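Local coordinates for protein D-alanyl-D-alanine carboxypeptidase (Vibrio cholerae, PDB 5TR7) that probably removes the terminal D-alanine from peptidoglycan precursor peptides, as a penicillin-binding serine carboxypeptidase of the S11 family, at residues N57-I62 against G82-V87; G93-S98 against A169-Q174; Y43-E48 against D115-L120. All blocks are in the same frame, centred on the assembly; numbering follows the deposited sequence.

After strands 10-15 and 21-25 the chain enters helix 37-50, which carries one side of contact 3, and then runs into strand 59-61. Strand 84-86 pairs with it and closes contact 1 around 19 residues that hold neither helix nor strand. Helix 87-95 follows directly and leads into 93-98, one side of contact 2. Helix 114-127 then closes contact 3, whose loop encloses contact 1 entirely; 169-174 closes contact 2 last. Contacts 1 and 2 are therefore in series, while contacts 2 and 3 cross, and they touch where Ile94 CD1 lies 3.7 Å from Ile45 CD1. Together the three tie a peripheral two-stranded ladder, the helices and the loop before strand 175-178 together.

Contact 1 of 3, residues N57-I62 against G82-V87; sequences NDDVVI and GTTVKV
The amide of Asn57 and the ammonium of Lys86 meet beside the Asp59-Lys86 end of this two-stranded antiparallel ladder. Lys86 NZ donates to Asn57 OD1 at 3.0 Å from above the amide plane, 37° out of it, and so does not use a lone pair. The two side chains run alongside each other; a bend at chi3 of Lys86 (56°) lays CE along Asn57 CA and brings NZ to the amide oxygen. At the other flat group, the Asp59 carboxylate, OD1 meets only the aliphatic CG of Lys86 across the contact, and the charged ends of this pair stay apart.

Backbone bonds fix the register. Val60 and Val85 form the hydrogen-bonded pair, with Val60 N 2.7 Å from Val85 O and the reciprocal bond also made. Asp59 with Lys86 and Val61 with Thr84 are the flanking non-hydrogen-bonded pairs. Asp58 O is gripped twice, by Val87 N at 3.1 Å and by a CA-H of Lys86. As Lys86 is an N-cap residue, the ladder thus engages the first turn of the helix it introduces. Past the strands, Ile62 N donates to Thr83 O and Gly82 N to Ile62 O.

The face bearing Asp59, Val61, Thr84 and Lys86 is largely exposed, whereas Val60 and Val85 turn inward. There, Val60 CG2 packs 3.6 Å from Val87 CG2, and Ile62 CD1 reaches Val85 CG2 at 3.8 Å. Ile62 CG1 is placed beside its own backbone N (chi1 -54°), on the side where Thr83 OG1 lies; that hydroxyl bonds to Glu80 O.

Helix 100-111 covers this apolar side through Ala105, Met106 and His109, which shares Asp58 OD2 with the backbone N of Ser55. Leu90 of helix 87-95 fits against both Val60 and Val85, seating the strand pair on two helices.

Contact 2 of 3, residues G93-S98 against A169-Q174; sequences GIIIQS and AIYSEQ
Ile95 supplies a CH-pi contact to Tyr171: its CG2 methyl stands 3.6 Å from the centroid of the phenol ring, 14° off the ring normal and thus squarely over one face. Ile95 CG1 lies nearer the hydroxyl end, 3.8 Å from Tyr171 CZ, so the isoleucine follows the ring from its centre to the hydroxyl end. Chi1 of -71° sets CG2 anti to the backbone N, the branch that ends over the ring centre.

Apolar packing continues outward. Ile95 CG2 meets Ile170 CG2 at 4.0 Å, the two side chains crossing near a right angle, and Ile96 CD1 touches the CB of Glu173 at 3.6 Å. The same methyl also borders Glu173 OE1, which is held in a salt bridge by Arg92.

Polar bonds lie at the margins of the apolar contact. Tyr171 OH is hydrogen-bonded to Ser42 of helix 37-50, and the tyrosine side chain approaches Lys201, a predicted substrate-binding residue, to about 4 Å. Ser98, a predicted active-site residue, bonds through OG to Lys201 NZ; it begins a sequence consistent with the SxN motif of penicillin-binding proteins, close to Ser35 and Lys38 of the predicted SxxK motif.

The contact thereby sets Ile95 and Ile96 against the loop joining helix 165-168 to strand 175-178, with helix 37-50 touching Ile95 through Ser42.

Contact 3 of 3, residues Y43-E48 against D115-L120; sequences YVIGQE and DAFVDL
Val44 and Leu120 have the closest CA atoms across the two segments, 7.2 Å apart, where the helical segments 43-48 and 115-120 cross at 85°. Their axes come no nearer than 11.0 Å, a wide separation that is bridged by side chains and not by close backbone approach.

Val44 carries the contact. Its CG1 meets Phe117 CE1 at 3.6 Å and Leu120 CD1 at 3.9 Å, while its CB faces Phe117 CZ. The valine and phenylalanine side chains approach from opposite directions, the methyl meeting the ring obliquely. Phe117 holds CG anti to its backbone nitrogen (chi1 -176°), which carries the far end of the ring toward the valine. Leu120 instead crosses Val44 at about a right angle, its CD1 branch doing the touching. Ile45 adds a looser contact, CG1 to Phe117 CZ at 4.4 Å. Glu48 brings OE2 near Leu120 CD1, while its OE1 is hydrogen-bonded to Asn53.

Helix 100-111 lines the same junction: Ala107 lies against Phe117, Met106 against Ile45 and Val110 against Glu48. Ile45 also reaches helix 87-95 at Asn91 and Ile94, so the contact is built into a four-helix cluster.

Contact 1 of 3, residues N57-I62 against G82-V87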
ATOM      1  N   ASN A  57      -0.076 -20.633   6.531  1.00 59.36           N
ATOM      2  CA  ASN A  57       0.107 -21.377   7.788  1.00 58.68           C
ATOM      3  C   ASN A  57       1.588 -21.575   8.182  1.00 61.52           C
ATOM      4  O   ASN A  57       1.851 -22.125   9.250  1.00 64.32           O
ATOM      5  CB  ASN A  57      -0.596 -22.747   7.736  1.00 56.85           C
ATOM      6  CG  ASN A  57      -2.127 -22.638   7.670  1.00 58.72           C
ATOM      7  OD1 ASN A  57      -2.718 -21.751   8.249  1.00 58.65           O
ATOM      8  ND2 ASN A  57      -2.781 -23.593   6.985  1.00 58.19           N
ATOM      9  N   ASP A  58       2.556 -21.126   7.373  1.00 57.06           N
ATOM     10  CA  ASP A  58       3.970 -21.258   7.782  1.00 55.69           C
ATOM     11  C   ASP A  58       4.279 -20.402   8.965  1.00 55.08           C
ATOM     12  O   ASP A  58       3.711 -19.308   9.130  1.00 55.84           O
ATOM     13  CB  ASP A  58       4.962 -20.717   6.717  1.00 61.44           C
ATOM     14  CG  ASP A  58       4.892 -21.430   5.416  1.00 62.74           C
ATOM     15  OD1 ASP A  58       4.551 -22.632   5.429  1.00 70.73           O
ATOM     16  OD2 ASP A  58       5.181 -20.778   4.376  1.00 66.91           O
ATOM     17  N   ASP A  59       5.211 -20.894   9.762  1.00 55.27           N
ATOM     18  CA  ASP A  59       5.724 -20.223  10.910  1.00 58.43           C
ATOM     19  C   ASP A  59       6.953 -19.480  10.409  1.00 61.52           C
ATOM     20  O   ASP A  59       7.867 -20.057   9.873  1.00 62.55           O
ATOM     21  CB  ASP A  59       6.125 -21.256  11.957  1.00 61.48           C
ATOM     22  CG  ASP A  59       4.961 -22.056  12.441  1.00 58.52           C
ATOM     23  OD1 ASP A  59       3.949 -21.498  12.875  1.00 64.15           O
ATOM     24  OD2 ASP A  59       5.051 -23.262  12.402  1.00 73.51           O
ATOM     25  N   VAL A  60       6.983 -18.191  10.594  1.00 61.27           N
ATOM     26  CA  VAL A  60       8.093 -17.432  10.132  1.00 63.07           C
ATOM     27  C   VAL A  60       8.996 -17.045  11.256  1.00 58.18           C
ATOM     28  O   VAL A  60       8.540 -16.502  12.253  1.00 66.24           O
ATOM     29  CB  VAL A  60       7.611 -16.116   9.463  1.00 61.72           C
ATOM     30  CG1 VAL A  60       8.802 -15.386   8.854  1.00 63.57           C
ATOM     31  CG2 VAL A  60       6.586 -16.409   8.376  1.00 59.07           C
ATOM     32  N   VAL A  61      10.284 -17.257  11.052  1.00 61.57           N
ATOM     33  CA  VAL A  61      11.316 -16.867  11.996  1.00 62.19           C
ATOM     34  C   VAL A  61      11.442 -15.337  11.997  1.00 63.58           C
ATOM     35  O   VAL A  61      11.448 -14.684  10.947  1.00 64.73           O
ATOM     36  CB  VAL A  61      12.686 -17.359  11.542  1.00 65.97           C
ATOM     37  CG1 VAL A  61      13.764 -16.927  12.532  1.00 64.18           C
ATOM     38  CG2 VAL A  61      12.692 -18.870  11.405  1.00 71.77           C
ATOM     39  N   ILE A  62      11.542 -14.762  13.183  1.00 60.14           N
ATOM     40  CA  ILE A  62      11.718 -13.358  13.309  1.00 60.04           C
ATOM     41  C   ILE A  62      13.190 -13.166  13.616  1.00 60.50           C
ATOM     42  O   ILE A  62      13.648 -13.583  14.653  1.00 63.65           O
ATOM     43  CB  ILE A  62      10.858 -12.805  14.443  1.00 60.12           C
ATOM     44  CG1 ILE A  62       9.403 -13.202  14.254  1.00 65.65           C
ATOM     45  CG2 ILE A  62      11.088 -11.319  14.565  1.00 61.40           C
ATOM     46  CD1 ILE A  62       8.800 -12.813  12.900  1.00 74.19           C
ATOM     47  N   GLY A  82      13.649 -14.352  17.654  1.00 76.80           N
ATOM     48  CA  GLY A  82      13.643 -15.716  18.174  1.00 74.98           C
ATOM     49  C   GLY A  82      12.290 -16.383  18.344  1.00 70.95           C
ATOM     50  O   GLY A  82      12.216 -17.502  18.822  1.00 76.17           O
ATOM     51  N   THR A  83      11.214 -15.688  18.023  1.00 69.07           N
ATOM     52  CA  THR A  83       9.904 -16.295  18.070  1.00 67.79           C
ATOM     53  C   THR A  83       9.524 -16.559  16.621  1.00 69.63           C
ATOM     54  O   THR A  83      10.323 -16.319  15.692  1.00 69.27           O
ATOM     55  CB  THR A  83       8.834 -15.346  18.599  1.00 69.50           C
ATOM     56  OG1 THR A  83       8.643 -14.254  17.646  1.00 66.96           O
ATOM     57  CG2 THR A  83       9.165 -14.883  20.076  1.00 71.17           C
ATOM     58  N   THR A  84       8.369 -17.196  16.450  1.00 60.86           N
ATOM     59  CA  THR A  84       7.837 -17.369  15.147  1.00 57.72           C
ATOM     60  C   THR A  84       6.456 -16.738  15.115  1.00 57.63           C
ATOM     61  O   THR A  84       5.741 -16.704  16.152  1.00 64.04           O
ATOM     62  CB  THR A  84       7.723 -18.815  14.720  1.00 60.54           C
ATOM     63  OG1 THR A  84       6.723 -19.521  15.507  1.00 60.53           O
ATOM     64  CG2 THR A  84       9.107 -19.490  14.755  1.00 60.38           C
ATOM     65  N   VAL A  85       6.066 -16.319  13.921  1.00 54.12           N
ATOM     66  CA  VAL A  85       4.764 -15.721  13.669  1.00 59.83           C
ATOM     67  C   VAL A  85       4.256 -16.346  12.359  1.00 59.17           C
ATOM     68  O   VAL A  85       5.026 -16.599  11.448  1.00 59.98           O
ATOM     69  CB  VAL A  85       4.861 -14.192  13.462  1.00 57.44           C
ATOM     70  CG1 VAL A  85       3.487 -13.594  13.234  1.00 65.60           C
ATOM     71  CG2 VAL A  85       5.543 -13.517  14.643  1.00 55.47           C
ATOM     72  N   LYS A  86       2.953 -16.560  12.267  1.00 55.40           N
ATOM     73  CA  LYS A  86       2.361 -17.070  11.048  1.00 56.55           C
ATOM     74  C   LYS A  86       2.355 -16.042   9.917  1.00 53.05           C
ATOM     75  O   LYS A  86       2.280 -14.846  10.156  1.00 55.44           O
ATOM     76  CB  LYS A  86       0.964 -17.560  11.322  1.00 56.43           C
ATOM     77  CG  LYS A  86       1.098 -18.759  12.276  1.00 63.66           C
ATOM     78  CD  LYS A  86      -0.123 -19.597  12.426  1.00 74.29           C
ATOM     79  CE  LYS A  86      -0.629 -20.126  11.063  1.00 73.19           C
ATOM     80  NZ  LYS A  86      -1.732 -21.156  11.010  1.00 68.96           N
ATOM     81  N   VAL A  87       2.479 -16.534   8.685  1.00 49.88           N
ATOM     82  CA  VAL A  87       2.447 -15.709   7.463  1.00 50.36           C
ATOM     83  C   VAL A  87       1.183 -14.862   7.402  1.00 50.55           C
ATOM     84  O   VAL A  87       1.285 -13.691   7.189  1.00 54.46           O
ATOM     85  CB  VAL A  87       2.554 -16.558   6.180  1.00 49.80           C
ATOM     86  CG1 VAL A  87       2.131 -15.789   4.943  1.00 49.98           C
ATOM     87  CG2 VAL A  87       3.967 -17.059   6.012  1.00 53.42           C
TER

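Contact 2 of 3, residues G93-S98 against A169-Q174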
ATOM      1  N   GLY A  93      -0.166  -7.593   9.627  1.00 47.78           N
ATOM      2  CA  GLY A  93       0.646  -6.529  10.258  1.00 50.01           C
ATOM      3  C   GLY A  93       1.154  -5.521   9.250  1.00 56.77           C
ATOM      4  O   GLY A  93       1.216  -4.286   9.475  1.00 47.72           O
ATOM      5  N   ILE A  94       1.521  -6.045   8.091  1.00 50.29           N
ATOM      6  CA  ILE A  94       1.969  -5.170   7.027  1.00 52.58           C
ATOM      7  C   ILE A  94       0.817  -4.278   6.490  1.00 52.02           C
ATOM      8  O   ILE A  94       0.903  -3.075   6.410  1.00 49.04           O
ATOM      9  CB  ILE A  94       2.530  -6.008   5.847  1.00 47.98           C
ATOM     10  CG1 ILE A  94       3.839  -6.684   6.270  1.00 47.54           C
ATOM     11  CG2 ILE A  94       2.655  -5.151   4.570  1.00 49.62           C
ATOM     12  CD1 ILE A  94       4.420  -7.687   5.240  1.00 52.28           C
ATOM     13  N   ILE A  95      -0.277  -4.921   6.129  1.00 50.71           N
ATOM     14  CA  ILE A  95      -1.340  -4.271   5.449  1.00 51.79           C
ATOM     15  C   ILE A  95      -2.200  -3.397   6.349  1.00 53.08           C
ATOM     16  O   ILE A  95      -2.505  -2.297   6.002  1.00 52.98           O
ATOM     17  CB  ILE A  95      -2.215  -5.337   4.741  1.00 46.12           C
ATOM     18  CG1 ILE A  95      -1.441  -5.931   3.544  1.00 50.94           C
ATOM     19  CG2 ILE A  95      -3.556  -4.744   4.286  1.00 45.65           C
ATOM     20  CD1 ILE A  95      -2.078  -7.216   2.988  1.00 51.87           C
ATOM     21  N   ILE A  96      -2.638  -3.934   7.458  1.00 48.13           N
ATOM     22  CA  ILE A  96      -3.513  -3.204   8.331  1.00 52.28           C
ATOM     23  C   ILE A  96      -2.771  -2.269   9.275  1.00 50.19           C
ATOM     24  O   ILE A  96      -3.195  -1.145   9.492  1.00 51.26           O
ATOM     25  CB  ILE A  96      -4.366  -4.201   9.128  1.00 45.10           C
ATOM     26  CG1 ILE A  96      -5.097  -5.143   8.133  1.00 46.81           C
ATOM     27  CG2 ILE A  96      -5.370  -3.452  10.030  1.00 51.77           C
ATOM     28  CD1 ILE A  96      -5.851  -6.318   8.769  1.00 51.46           C
ATOM     29  N   GLN A  97      -1.708  -2.760   9.863  1.00 49.89           N
ATOM     30  CA  GLN A  97      -0.975  -2.016  10.867  1.00 51.55           C
ATOM     31  C   GLN A  97       0.177  -1.252  10.254  1.00 60.55           C
ATOM     32  O   GLN A  97       0.771  -0.442  10.931  1.00 52.58           O
ATOM     33  CB  GLN A  97      -0.405  -2.958  11.932  1.00 55.99           C
ATOM     34  CG  GLN A  97      -1.395  -3.941  12.549  1.00 52.30           C
ATOM     35  CD  GLN A  97      -0.809  -4.744  13.672  1.00 56.77           C
ATOM     36  OE1 GLN A  97       0.351  -5.158  13.600  1.00 48.81           O
ATOM     37  NE2 GLN A  97      -1.620  -5.000  14.725  1.00 59.85           N
ATOM     38  N   SER A  98       0.559  -1.554   9.014  1.00 55.42           N
ATOM     39  CA  SER A  98       1.656  -0.833   8.367  1.00 54.69           C
ATOM     40  C   SER A  98       2.938  -1.078   9.164  1.00 53.38           C
ATOM     41  O   SER A  98       3.787  -0.197   9.320  1.00 63.51           O
ATOM     42  CB  SER A  98       1.292   0.690   8.305  1.00 58.45           C
ATOM     43  OG  SER A  98       2.000   1.286   7.255  1.00 62.06           O
ATOM     44  N   ALA A 169      -8.220  -8.381  -0.552  1.00 46.41           N
ATOM     45  CA  ALA A 169      -9.355  -8.417   0.390  1.00 56.47           C
ATOM     46  C   ALA A 169      -8.934  -7.973   1.763  1.00 50.26           C
ATOM     47  O   ALA A 169      -9.694  -7.332   2.503  1.00 52.34           O
ATOM     48  CB  ALA A 169      -9.962  -9.804   0.484  1.00 54.08           C
ATOM     49  N   ILE A 170      -7.673  -8.204   2.063  1.00 50.06           N
ATOM     50  CA  ILE A 170      -7.204  -7.874   3.388  1.00 49.66           C
ATOM     51  C   ILE A 170      -7.185  -6.343   3.668  1.00 45.16           C
ATOM     52  O   ILE A 170      -7.261  -5.954   4.802  1.00 47.09           O
ATOM     53  CB  ILE A 170      -5.852  -8.539   3.643  1.00 47.73           C
ATOM     54  CG1 ILE A 170      -5.959 -10.071   3.508  1.00 59.24           C
ATOM     55  CG2 ILE A 170      -5.333  -8.218   5.043  1.00 55.79           C
ATOM     56  CD1 ILE A 170      -4.581 -10.770   3.577  1.00 52.44           C
ATOM     57  N   TYR A 171      -7.182  -5.507   2.624  1.00 44.95           N
ATOM     58  CA  TYR A 171      -7.089  -4.082   2.778  1.00 44.90           C
ATOM     59  C   TYR A 171      -8.367  -3.451   3.343  1.00 52.38           C
ATOM     60  O   TYR A 171      -8.367  -2.265   3.758  1.00 50.82           O
ATOM     61  CB  TYR A 171      -6.664  -3.465   1.461  1.00 46.28           C
ATOM     62  CG  TYR A 171      -5.187  -3.688   1.096  1.00 45.07           C
ATOM     63  CD1 TYR A 171      -4.729  -4.810   0.439  1.00 50.81           C
ATOM     64  CD2 TYR A 171      -4.261  -2.757   1.421  1.00 51.61           C
ATOM     65  CE1 TYR A 171      -3.369  -4.959   0.113  1.00 44.07           C
ATOM     66  CE2 TYR A 171      -2.926  -2.865   1.120  1.00 47.12           C
ATOM     67  CZ  TYR A 171      -2.483  -3.950   0.450  1.00 50.71           C
ATOM     68  OH  TYR A 171      -1.170  -3.976   0.210  1.00 48.82           O
ATOM     69  N   SER A 172      -9.466  -4.219   3.359  1.00 48.59           N
ATOM     70  CA  SER A 172     -10.693  -3.665   3.901  1.00 55.79           C
ATOM     71  C   SER A 172     -10.927  -4.090   5.314  1.00 52.46           C
ATOM     72  O   SER A 172     -11.941  -3.700   5.898  1.00 50.61           O
ATOM     73  CB  SER A 172     -11.880  -3.957   3.030  1.00 56.95           C
ATOM     74  OG  SER A 172     -11.945  -5.303   2.824  1.00 54.03           O
ATOM     75  N   GLU A 173      -9.985  -4.835   5.907  1.00 51.60           N
ATOM     76  CA  GLU A 173     -10.067  -5.212   7.325  1.00 46.19           C
ATOM     77  C   GLU A 173      -9.697  -3.948   8.096  1.00 42.70           C
ATOM     78  O   GLU A 173      -8.715  -3.275   7.792  1.00 46.62           O
ATOM     79  CB  GLU A 173      -9.227  -6.448   7.641  1.00 49.92           C
ATOM     80  CG  GLU A 173      -9.713  -7.695   6.887  1.00 54.17           C
ATOM     81  CD  GLU A 173      -8.883  -8.972   7.164  1.00 61.13           C
ATOM     82  OE1 GLU A 173      -8.126  -9.084   8.161  1.00 58.15           O
ATOM     83  OE2 GLU A 173      -8.995  -9.909   6.329  1.00 78.43           O
ATOM     84  N   GLN A 174     -10.504  -3.616   9.075  1.00 44.54           N
ATOM     85  CA  GLN A 174     -10.392  -2.357   9.839  1.00 46.31           C
ATOM     86  C   GLN A 174      -9.447  -2.365  10.983  1.00 46.24           C
ATOM     87  O   GLN A 174      -9.060  -1.266  11.503  1.00 49.71           O
ATOM     88  CB  GLN A 174     -11.804  -1.993  10.364  1.00 48.59           C
ATOM     89  CG  GLN A 174     -12.716  -1.614   9.204  1.00 56.54           C
ATOM     90  CD  GLN A 174     -14.096  -1.098   9.626  1.00 62.30           C
ATOM     91  OE1 GLN A 174     -14.532  -1.219  10.755  1.00 72.71           O
ATOM     92  NE2 GLN A 174     -14.764  -0.513   8.707  1.00 64.60           N
TER

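Contact 3 of 3, residues Y43-E48 against D115-L120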
ATOM      1  N   TYR A  43       2.222  -7.115  -2.719  1.00 60.94           N
ATOM      2  CA  TYR A  43       1.973  -7.628  -4.058  1.00 53.01           C
ATOM      3  C   TYR A  43       2.854  -8.856  -4.261  1.00 57.05           C
ATOM      4  O   TYR A  43       2.369  -9.917  -4.693  1.00 53.04           O
ATOM      5  CB  TYR A  43       2.195  -6.561  -5.163  1.00 53.20           C
ATOM      6  CG  TYR A  43       1.880  -7.088  -6.567  1.00 55.11           C
ATOM      7  CD1 TYR A  43       2.835  -7.763  -7.286  1.00 48.73           C
ATOM      8  CD2 TYR A  43       0.614  -6.928  -7.158  1.00 49.86           C
ATOM      9  CE1 TYR A  43       2.538  -8.330  -8.515  1.00 54.11           C
ATOM     10  CE2 TYR A  43       0.331  -7.458  -8.419  1.00 52.38           C
ATOM     11  CZ  TYR A  43       1.284  -8.169  -9.094  1.00 50.98           C
ATOM     12  OH  TYR A  43       1.007  -8.705 -10.312  1.00 55.98           O
ATOM     13  N   VAL A  44       4.148  -8.728  -3.966  1.00 57.63           N
ATOM     14  CA  VAL A  44       5.068  -9.863  -4.111  1.00 55.08           C
ATOM     15  C   VAL A  44       4.636 -11.035  -3.221  1.00 54.31           C
ATOM     16  O   VAL A  44       4.568 -12.188  -3.660  1.00 53.98           O
ATOM     17  CB  VAL A  44       6.533  -9.466  -3.780  1.00 57.00           C
ATOM     18  CG1 VAL A  44       7.468 -10.665  -3.933  1.00 55.87           C
ATOM     19  CG2 VAL A  44       7.004  -8.346  -4.706  1.00 56.37           C
ATOM     20  N   ILE A  45       4.286 -10.729  -1.970  1.00 55.41           N
ATOM     21  CA  ILE A  45       3.790 -11.783  -1.056  1.00 54.15           C
ATOM     22  C   ILE A  45       2.548 -12.490  -1.666  1.00 52.40           C
ATOM     23  O   ILE A  45       2.423 -13.690  -1.642  1.00 51.47           O
ATOM     24  CB  ILE A  45       3.463 -11.192   0.310  1.00 54.29           C
ATOM     25  CG1 ILE A  45       4.754 -10.746   1.000  1.00 52.24           C
ATOM     26  CG2 ILE A  45       2.681 -12.165   1.184  1.00 52.64           C
ATOM     27  CD1 ILE A  45       4.454  -9.841   2.221  1.00 51.52           C
ATOM     28  N   GLY A  46       1.662 -11.732  -2.268  1.00 51.95           N
ATOM     29  CA  GLY A  46       0.426 -12.276  -2.872  1.00 50.05           C
ATOM     30  C   GLY A  46       0.770 -13.224  -4.013  1.00 52.68           C
ATOM     31  O   GLY A  46       0.204 -14.327  -4.130  1.00 51.37           O
ATOM     32  N   GLN A  47       1.741 -12.836  -4.823  1.00 54.21           N
ATOM     33  CA  GLN A  47       2.138 -13.731  -5.887  1.00 52.11           C
ATOM     34  C   GLN A  47       2.736 -15.009  -5.357  1.00 51.50           C
ATOM     35  O   GLN A  47       2.416 -16.099  -5.870  1.00 63.56           O
ATOM     36  CB  GLN A  47       3.072 -13.036  -6.844  1.00 53.67           C
ATOM     37  CG  GLN A  47       2.376 -11.974  -7.727  1.00 59.70           C
ATOM     38  CD  GLN A  47       1.546 -12.576  -8.821  1.00 58.43           C
ATOM     39  OE1 GLN A  47       1.408 -13.771  -8.876  1.00 61.19           O
ATOM     40  NE2 GLN A  47       1.032 -11.762  -9.725  1.00 60.29           N
ATOM     41  N   GLU A  48       3.557 -14.913  -4.297  1.00 55.82           N
ATOM     42  CA  GLU A  48       4.181 -16.093  -3.733  1.00 54.95           C
ATOM     43  C   GLU A  48       3.158 -17.028  -3.143  1.00 52.81           C
ATOM     44  O   GLU A  48       3.305 -18.245  -3.258  1.00 55.85           O
ATOM     45  CB  GLU A  48       5.264 -15.752  -2.691  1.00 60.51           C
ATOM     46  CG  GLU A  48       6.452 -14.971  -3.219  1.00 65.16           C
ATOM     47  CD  GLU A  48       7.256 -15.741  -4.255  1.00 74.90           C
ATOM     48  OE1 GLU A  48       7.526 -16.935  -4.078  1.00 88.06           O
ATOM     49  OE2 GLU A  48       7.637 -15.149  -5.261  1.00 77.08           O
ATOM     50  N   ASP A 115      17.517  -7.715   0.649  1.00 68.42           N
ATOM     51  CA  ASP A 115      18.017  -7.292  -0.652  1.00 70.43           C
ATOM     52  C   ASP A 115      17.436  -8.101  -1.792  1.00 70.89           C
ATOM     53  O   ASP A 115      17.027  -7.542  -2.806  1.00 75.16           O
ATOM     54  CB  ASP A 115      19.553  -7.337  -0.715  1.00 75.13           C
ATOM     55  CG  ASP A 115      20.222  -6.288   0.151  1.00 79.97           C
ATOM     56  OD1 ASP A 115      19.586  -5.274   0.537  1.00 79.94           O
ATOM     57  OD2 ASP A 115      21.422  -6.472   0.417  1.00 93.34           O
ATOM     58  N   ALA A 116      17.433  -9.417  -1.663  1.00 72.43           N
ATOM     59  CA  ALA A 116      16.877 -10.247  -2.725  1.00 72.58           C
ATOM     60  C   ALA A 116      15.405  -9.974  -2.835  1.00 64.19           C
ATOM     61  O   ALA A 116      14.861  -9.922  -3.920  1.00 67.28           O
ATOM     62  CB  ALA A 116      17.147 -11.713  -2.450  1.00 75.50           C
ATOM     63  N   PHE A 117      14.728  -9.728  -1.720  1.00 73.11           N
ATOM     64  CA  PHE A 117      13.257  -9.429  -1.786  1.00 61.26           C
ATOM     65  C   PHE A 117      13.061  -8.174  -2.604  1.00 64.08           C
ATOM     66  O   PHE A 117      12.183  -8.122  -3.464  1.00 68.52           O
ATOM     67  CB  PHE A 117      12.609  -9.321  -0.426  1.00 64.17           C
ATOM     68  CG  PHE A 117      11.120  -9.114  -0.467  1.00 60.85           C
ATOM     69  CD1 PHE A 117      10.272 -10.180  -0.610  1.00 59.48           C
ATOM     70  CD2 PHE A 117      10.573  -7.832  -0.384  1.00 59.13           C
ATOM     71  CE1 PHE A 117       8.869  -9.989  -0.632  1.00 60.10           C
ATOM     72  CE2 PHE A 117       9.214  -7.631  -0.449  1.00 56.76           C
ATOM     73  CZ  PHE A 117       8.350  -8.721  -0.522  1.00 57.46           C
ATOM     74  N   VAL A 118      13.946  -7.212  -2.407  1.00 68.02           N
ATOM     75  CA  VAL A 118      13.924  -5.954  -3.180  1.00 67.07           C
ATOM     76  C   VAL A 118      14.136  -6.246  -4.692  1.00 72.23           C
ATOM     77  O   VAL A 118      13.516  -5.625  -5.545  1.00 67.26           O
ATOM     78  CB  VAL A 118      14.902  -4.915  -2.624  1.00 69.32           C
ATOM     79  CG1 VAL A 118      14.896  -3.702  -3.491  1.00 72.21           C
ATOM     80  CG2 VAL A 118      14.519  -4.485  -1.222  1.00 69.63           C
ATOM     81  N   ASP A 119      14.994  -7.193  -5.017  1.00 66.02           N
ATOM     82  CA  ASP A 119      15.150  -7.597  -6.444  1.00 70.60           C
ATOM     83  C   ASP A 119      13.789  -8.046  -6.978  1.00 66.24           C
ATOM     84  O   ASP A 119      13.347  -7.604  -8.028  1.00 74.72           O
ATOM     85  CB  ASP A 119      16.181  -8.754  -6.615  1.00 74.07           C
ATOM     86  CG  ASP A 119      17.610  -8.341  -6.285  1.00 82.71           C
ATOM     87  OD1 ASP A 119      17.849  -7.122  -6.197  1.00 80.54           O
ATOM     88  OD2 ASP A 119      18.532  -9.210  -6.195  1.00 87.83           O
ATOM     89  N   LEU A 120      13.088  -8.921  -6.270  1.00 68.11           N
ATOM     90  CA  LEU A 120      11.755  -9.314  -6.760  1.00 65.99           C
ATOM     91  C   LEU A 120      10.808  -8.087  -6.853  1.00 66.37           C
ATOM     92  O   LEU A 120      10.042  -7.977  -7.826  1.00 59.74           O
ATOM     93  CB  LEU A 120      11.056 -10.295  -5.848  1.00 69.32           C
ATOM     94  CG  LEU A 120      11.799 -11.602  -5.598  1.00 67.90           C
ATOM     95  CD1 LEU A 120      10.976 -12.323  -4.538  1.00 70.02           C
ATOM     96  CD2 LEU A 120      11.998 -12.429  -6.869  1.00 66.86           C
TER